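Local coordinates for protein potential RNA-dependent RNA polymerase (Human picobirnavirus, PDB 5I62) that synthesises RNA on an RNA template as the viral RNA-directed RNA polymerase, probably in both transcription and genome replication, at residues 178-190 and 197-209. Numbering follows the deposited sequence.
Sequences WSGAAVLGWRGQE and DVKQRVVWMFPFA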
loop_
_atom_site.group_PDB
_atom_site.type_symbol
_atom_site.label_atom_id
_atom_site.label_comp_id
_atom_site.label_asym_id
_atom_site.label_seq_id
_atom_site.Cartn_x
_atom_site.Cartn_y
_atom_site.Cartn_z
ATOM N N TRP A 178 -7.672 19.801 -20.951
ATOM C CA TRP A 178 -7.336 18.436 -21.331
ATOM C C TRP A 178 -8.468 17.496 -20.930
ATOM O O TRP A 178 -9.344 17.836 -20.134
ATOM C CB TRP A 178 -6.038 17.968 -20.661
ATOM C CG TRP A 178 -4.813 18.808 -20.899
ATOM C CD1 TRP A 178 -4.335 19.820 -20.108
ATOM C CD2 TRP A 178 -3.887 18.682 -21.984
ATOM N NE1 TRP A 178 -3.169 20.336 -20.642
ATOM C CE2 TRP A 178 -2.876 19.654 -21.793
ATOM C CE3 TRP A 178 -3.813 17.844 -23.101
ATOM C CZ2 TRP A 178 -1.799 19.793 -22.666
ATOM C CZ3 TRP A 178 -2.745 17.997 -23.980
ATOM C CH2 TRP A 178 -1.755 18.966 -23.754
ATOM N N SER A 179 -8.441 16.294 -21.485
ATOM C CA SER A 179 -9.302 15.222 -21.016
ATOM C C SER A 179 -8.431 14.278 -20.191
ATOM O O SER A 179 -7.359 13.870 -20.649
ATOM C CB SER A 179 -9.976 14.499 -22.184
ATOM O OG SER A 179 -11.173 13.846 -21.764
ATOM N N GLY A 180 -8.873 13.953 -18.973
ATOM C CA GLY A 180 -8.028 13.201 -18.052
ATOM C C GLY A 180 -8.233 11.695 -18.170
ATOM O O GLY A 180 -9.341 11.208 -18.394
ATOM N N ALA A 181 -7.137 10.953 -18.006
ATOM C CA ALA A 181 -7.206 9.505 -17.913
ATOM C C ALA A 181 -6.067 9.001 -17.038
ATOM O O ALA A 181 -4.924 9.446 -17.174
ATOM C CB ALA A 181 -7.146 8.850 -19.301
ATOM N N ALA A 182 -6.380 8.051 -16.156
ATOM C CA ALA A 182 -5.325 7.292 -15.508
ATOM C C ALA A 182 -4.567 6.495 -16.562
ATOM O O ALA A 182 -5.107 6.137 -17.609
ATOM C CB ALA A 182 -5.886 6.339 -14.448
ATOM N N VAL A 183 -3.309 6.216 -16.284
ATOM C CA VAL A 183 -2.502 5.363 -17.149
ATOM C C VAL A 183 -2.289 4.032 -16.448
ATOM O O VAL A 183 -1.958 3.999 -15.258
ATOM C CB VAL A 183 -1.162 6.035 -17.492
ATOM C CG1 VAL A 183 -0.198 5.031 -18.112
ATOM C CG2 VAL A 183 -1.398 7.228 -18.440
ATOM N N LEU A 184 -2.464 2.931 -17.192
ATOM C CA LEU A 184 -2.285 1.587 -16.643
ATOM C C LEU A 184 -0.825 1.372 -16.273
ATOM O O LEU A 184 0.046 1.343 -17.151
ATOM C CB LEU A 184 -2.738 0.523 -17.636
ATOM C CG LEU A 184 -2.583 -0.925 -17.127
ATOM C CD1 LEU A 184 -3.512 -1.213 -15.942
ATOM C CD2 LEU A 184 -2.799 -1.958 -18.226
ATOM N N GLY A 185 -0.560 1.227 -14.974
ATOM C CA GLY A 185 0.741 0.865 -14.462
ATOM C C GLY A 185 0.756 -0.539 -13.863
ATOM O O GLY A 185 -0.233 -1.272 -13.865
ATOM N N TRP A 186 1.918 -0.903 -13.334
ATOM C CA TRP A 186 2.153 -2.281 -12.931
ATOM C C TRP A 186 3.099 -2.323 -11.743
ATOM O O TRP A 186 4.028 -1.526 -11.649
ATOM C CB TRP A 186 2.719 -3.100 -14.097
ATOM C CG TRP A 186 3.097 -4.518 -13.732
ATOM C CD1 TRP A 186 2.304 -5.622 -13.821
ATOM C CD2 TRP A 186 4.369 -4.972 -13.260
ATOM N NE1 TRP A 186 2.997 -6.738 -13.413
ATOM C CE2 TRP A 186 4.270 -6.366 -13.070
ATOM C CE3 TRP A 186 5.582 -4.336 -12.982
ATOM C CZ2 TRP A 186 5.340 -7.135 -12.615
ATOM C CZ3 TRP A 186 6.648 -5.103 -12.530
ATOM C CH2 TRP A 186 6.519 -6.487 -12.355
ATOM N N ARG A 187 2.840 -3.261 -10.830
ATOM C CA ARG A 187 3.786 -3.633 -9.787
ATOM C C ARG A 187 3.787 -5.144 -9.651
ATOM O O ARG A 187 2.728 -5.773 -9.684
ATOM C CB ARG A 187 3.457 -3.014 -8.416
ATOM C CG ARG A 187 3.532 -1.496 -8.371
ATOM C CD ARG A 187 4.934 -0.986 -8.676
ATOM N NE ARG A 187 5.927 -1.476 -7.727
ATOM C CZ ARG A 187 6.131 -0.944 -6.527
ATOM N NH1 ARG A 187 5.397 0.091 -6.126
ATOM N NH2 ARG A 187 7.062 -1.448 -5.724
ATOM N N GLY A 188 4.969 -5.717 -9.471
ATOM C CA GLY A 188 5.104 -7.140 -9.268
ATOM C C GLY A 188 5.246 -7.454 -7.792
ATOM O O GLY A 188 5.913 -6.741 -7.051
ATOM N N GLN A 189 4.627 -8.550 -7.380
ATOM C CA GLN A 189 4.711 -8.998 -6.005
ATOM C C GLN A 189 4.947 -10.503 -5.995
ATOM O O GLN A 189 4.336 -11.244 -6.769
ATOM C CB GLN A 189 3.435 -8.617 -5.244
ATOM C CG GLN A 189 3.344 -9.149 -3.841
ATOM C CD GLN A 189 2.182 -8.533 -3.086
ATOM O OE1 GLN A 189 1.909 -7.335 -3.218
ATOM N NE2 GLN A 189 1.485 -9.345 -2.298
ATOM N N GLU A 190 5.849 -10.943 -5.127
ATOM C CA GLU A 190 6.175 -12.363 -5.068
ATOM C C GLU A 190 4.942 -13.170 -4.682
ATOM O O GLU A 190 4.201 -12.799 -3.769
ATOM C CB GLU A 190 7.325 -12.610 -4.089
ATOM C CG GLU A 190 7.034 -12.241 -2.637
ATOM C CD GLU A 190 7.404 -10.799 -2.310
ATOM O OE1 GLU A 190 6.979 -9.885 -3.056
ATOM O OE2 GLU A 190 8.132 -10.581 -1.314
ATOM N N ASP A 197 4.456 -17.252 -10.949
ATOM C CA ASP A 197 3.813 -17.001 -9.659
ATOM C C ASP A 197 3.740 -15.517 -9.301
ATOM O O ASP A 197 3.133 -15.169 -8.283
ATOM C CB ASP A 197 4.545 -17.763 -8.547
ATOM C CG ASP A 197 4.352 -19.279 -8.633
ATOM O OD1 ASP A 197 3.294 -19.723 -9.129
ATOM O OD2 ASP A 197 5.239 -20.031 -8.170
ATOM N N VAL A 198 4.339 -14.637 -10.104
ATOM C CA VAL A 198 4.395 -13.225 -9.750
ATOM C C VAL A 198 2.998 -12.629 -9.814
ATOM O O VAL A 198 2.293 -12.781 -10.821
ATOM C CB VAL A 198 5.364 -12.468 -10.678
ATOM C CG1 VAL A 198 5.365 -10.980 -10.344
ATOM C CG2 VAL A 198 6.762 -13.051 -10.577
ATOM N N LYS A 199 2.595 -11.955 -8.727
ATOM C CA LYS A 199 1.324 -11.242 -8.648
ATOM C C LYS A 199 1.374 -10.018 -9.547
ATOM O O LYS A 199 2.297 -9.210 -9.435
ATOM C CB LYS A 199 1.045 -10.769 -7.220
ATOM C CG LYS A 199 0.638 -11.804 -6.188
ATOM C CD LYS A 199 -0.193 -12.910 -6.790
ATOM C CE LYS A 199 0.665 -14.150 -6.957
ATOM N NZ LYS A 199 0.056 -15.201 -7.825
ATOM N N GLN A 200 0.355 -9.846 -10.391
ATOM C CA GLN A 200 0.329 -8.767 -11.378
ATOM C C GLN A 200 -0.562 -7.637 -10.864
ATOM O O GLN A 200 -1.746 -7.551 -11.179
ATOM C CB GLN A 200 -0.141 -9.302 -12.731
ATOM C CG GLN A 200 0.634 -10.524 -13.229
ATOM C CD GLN A 200 2.053 -10.178 -13.633
ATOM O OE1 GLN A 200 2.272 -9.279 -14.450
ATOM N NE2 GLN A 200 3.026 -10.909 -13.085
ATOM N N ARG A 201 0.037 -6.732 -10.089
ATOM C CA ARG A 201 -0.741 -5.644 -9.499
ATOM C C ARG A 201 -1.043 -4.566 -10.543
ATOM O O ARG A 201 -0.177 -4.185 -11.329
ATOM C CB ARG A 201 -0.001 -5.029 -8.313
ATOM C CG ARG A 201 0.117 -5.923 -7.078
ATOM C CD ARG A 201 0.630 -5.120 -5.861
ATOM N NE ARG A 201 0.196 -3.721 -5.906
ATOM C CZ ARG A 201 0.988 -2.672 -5.685
ATOM N NH1 ARG A 201 2.265 -2.854 -5.365
ATOM N NH2 ARG A 201 0.502 -1.440 -5.768
ATOM N N VAL A 202 -2.277 -4.073 -10.548
ATOM C CA VAL A 202 -2.663 -2.954 -11.389
ATOM C C VAL A 202 -2.439 -1.668 -10.608
ATOM O O VAL A 202 -2.843 -1.563 -9.445
ATOM C CB VAL A 202 -4.124 -3.079 -11.843
ATOM C CG1 VAL A 202 -4.581 -1.801 -12.520
ATOM C CG2 VAL A 202 -4.300 -4.269 -12.766
ATOM N N VAL A 203 -1.761 -0.704 -11.230
ATOM C CA VAL A 203 -1.613 0.637 -10.679
ATOM C C VAL A 203 -2.372 1.602 -11.579
ATOM O O VAL A 203 -2.194 1.579 -12.801
ATOM C CB VAL A 203 -0.135 1.060 -10.562
ATOM C CG1 VAL A 203 -0.037 2.472 -9.971
ATOM C CG2 VAL A 203 0.626 0.076 -9.704
ATOM N N TRP A 204 -3.214 2.439 -10.977
ATOM C CA TRP A 204 -3.864 3.541 -11.675
ATOM C C TRP A 204 -2.992 4.783 -11.492
ATOM O O TRP A 204 -3.001 5.410 -10.434
ATOM C CB TRP A 204 -5.277 3.768 -11.146
ATOM C CG TRP A 204 -6.246 2.659 -11.457
ATOM C CD1 TRP A 204 -6.187 1.360 -11.027
ATOM C CD2 TRP A 204 -7.404 2.752 -12.292
ATOM N NE1 TRP A 204 -7.251 0.646 -11.533
ATOM C CE2 TRP A 204 -8.003 1.473 -12.325
ATOM C CE3 TRP A 204 -7.988 3.792 -13.026
ATOM C CZ2 TRP A 204 -9.161 1.212 -13.050
ATOM C CZ3 TRP A 204 -9.140 3.533 -13.739
ATOM C CH2 TRP A 204 -9.711 2.248 -13.758
ATOM N N MET A 205 -2.218 5.134 -12.520
ATOM C CA MET A 205 -1.309 6.281 -12.443
ATOM C C MET A 205 -2.114 7.525 -12.815
ATOM O O MET A 205 -2.472 7.719 -13.976
ATOM C CB MET A 205 -0.109 6.078 -13.367
ATOM C CG MET A 205 0.814 4.945 -12.935
ATOM S SD MET A 205 2.058 4.607 -14.213
ATOM C CE MET A 205 2.990 3.339 -13.406
ATOM N N PHE A 206 -2.426 8.355 -11.815
ATOM C CA PHE A 206 -3.390 9.437 -11.957
ATOM C C PHE A 206 -2.750 10.677 -12.568
ATOM O O PHE A 206 -1.563 10.914 -12.381
ATOM C CB PHE A 206 -3.977 9.814 -10.598
ATOM C CG PHE A 206 -5.223 9.064 -10.238
ATOM C CD1 PHE A 206 -5.257 7.685 -10.295
ATOM C CD2 PHE A 206 -6.361 9.736 -9.842
ATOM C CE1 PHE A 206 -6.396 6.976 -9.951
ATOM C CE2 PHE A 206 -7.515 9.037 -9.492
ATOM C CZ PHE A 206 -7.527 7.650 -9.555
ATOM N N PRO A 207 -3.544 11.494 -13.267
ATOM C CA PRO A 207 -3.066 12.815 -13.691
ATOM C C PRO A 207 -2.650 13.648 -12.492
ATOM O O PRO A 207 -3.321 13.657 -11.457
ATOM C CB PRO A 207 -4.284 13.436 -14.395
ATOM C CG PRO A 207 -5.155 12.277 -14.768
ATOM C CD PRO A 207 -4.953 11.272 -13.647
ATOM N N PHE A 208 -1.532 14.353 -12.657
ATOM C CA PHE A 208 -1.031 15.286 -11.654
ATOM C C PHE A 208 -2.140 16.220 -11.159
ATOM O O PHE A 208 -2.302 16.419 -9.952
ATOM C CB PHE A 208 0.137 16.079 -12.281
ATOM C CG PHE A 208 1.002 16.848 -11.299
ATOM C CD1 PHE A 208 0.979 16.589 -9.940
ATOM C CD2 PHE A 208 1.866 17.853 -11.771
ATOM C CE1 PHE A 208 1.788 17.304 -9.064
ATOM C CE2 PHE A 208 2.663 18.572 -10.897
ATOM C CZ PHE A 208 2.623 18.302 -9.538
ATOM N N ALA A 209 -2.920 16.798 -12.086
ATOM C CA ALA A 209 -3.968 17.744 -11.697
ATOM C C ALA A 209 -4.996 17.097 -10.765
ATOM O O ALA A 209 -5.443 17.720 -9.790
ATOM C CB ALA A 209 -4.661 18.323 -12.935
HETATM O O HOH W 1 -2.693 9.792 -15.763
#
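Trp-186 NE1 donates to Gln-200 OE1 (2.8 Å) across an antiparallel beta hairpin. The bond bends to 143° at the hydrogen and meets OE1 from above the amide plane rather than along a lone pair. Trp-186 reaches it because chi1 of 175° sets CG opposite the backbone N, beside the carbonyl carbon, while the Gln-200 chain folds at chi2. Glutamine suits the place because its amide both accepts and donates: NE2 bonds Val-198 O, and Leu-83 N and Val-81 O also bind the amide, fixing its rotation.

On the same face Leu-184 CD1 meets Val-202 CG1 (3.6 Å), the two side chains crossing at about a right angle. The other face carries Met-205, whose extended chain lays CE against Gly-185 CA (3.5 Å), a spot that a glycine, lacking a CB, can offer. Farther along, Arg-201 turns one guanidinium face to Arg-187 CB, with NH1 3.3 Å from it; the two side chains run side by side, their guanidinium planes 56° apart, and Glu-430 probably eases their repulsion through its salt bridge to Arg-187.

Two backbone bonds each join Val-183 with Met-205, Gly-185 with Val-203, Arg-187 with Arg-201 and Gln-189 with Lys-199; at the Val-183 end a water donates to both Ala-181 O and Met-205 O. The hairpin belongs to a mixed sheet of the polymerase, where strand 306-309 runs parallel to strand 176-189. Helix 89-97 packs against Leu-184, Val-202 and Trp-204, and Pro-207 occupies the N-cap position of helix 208-228.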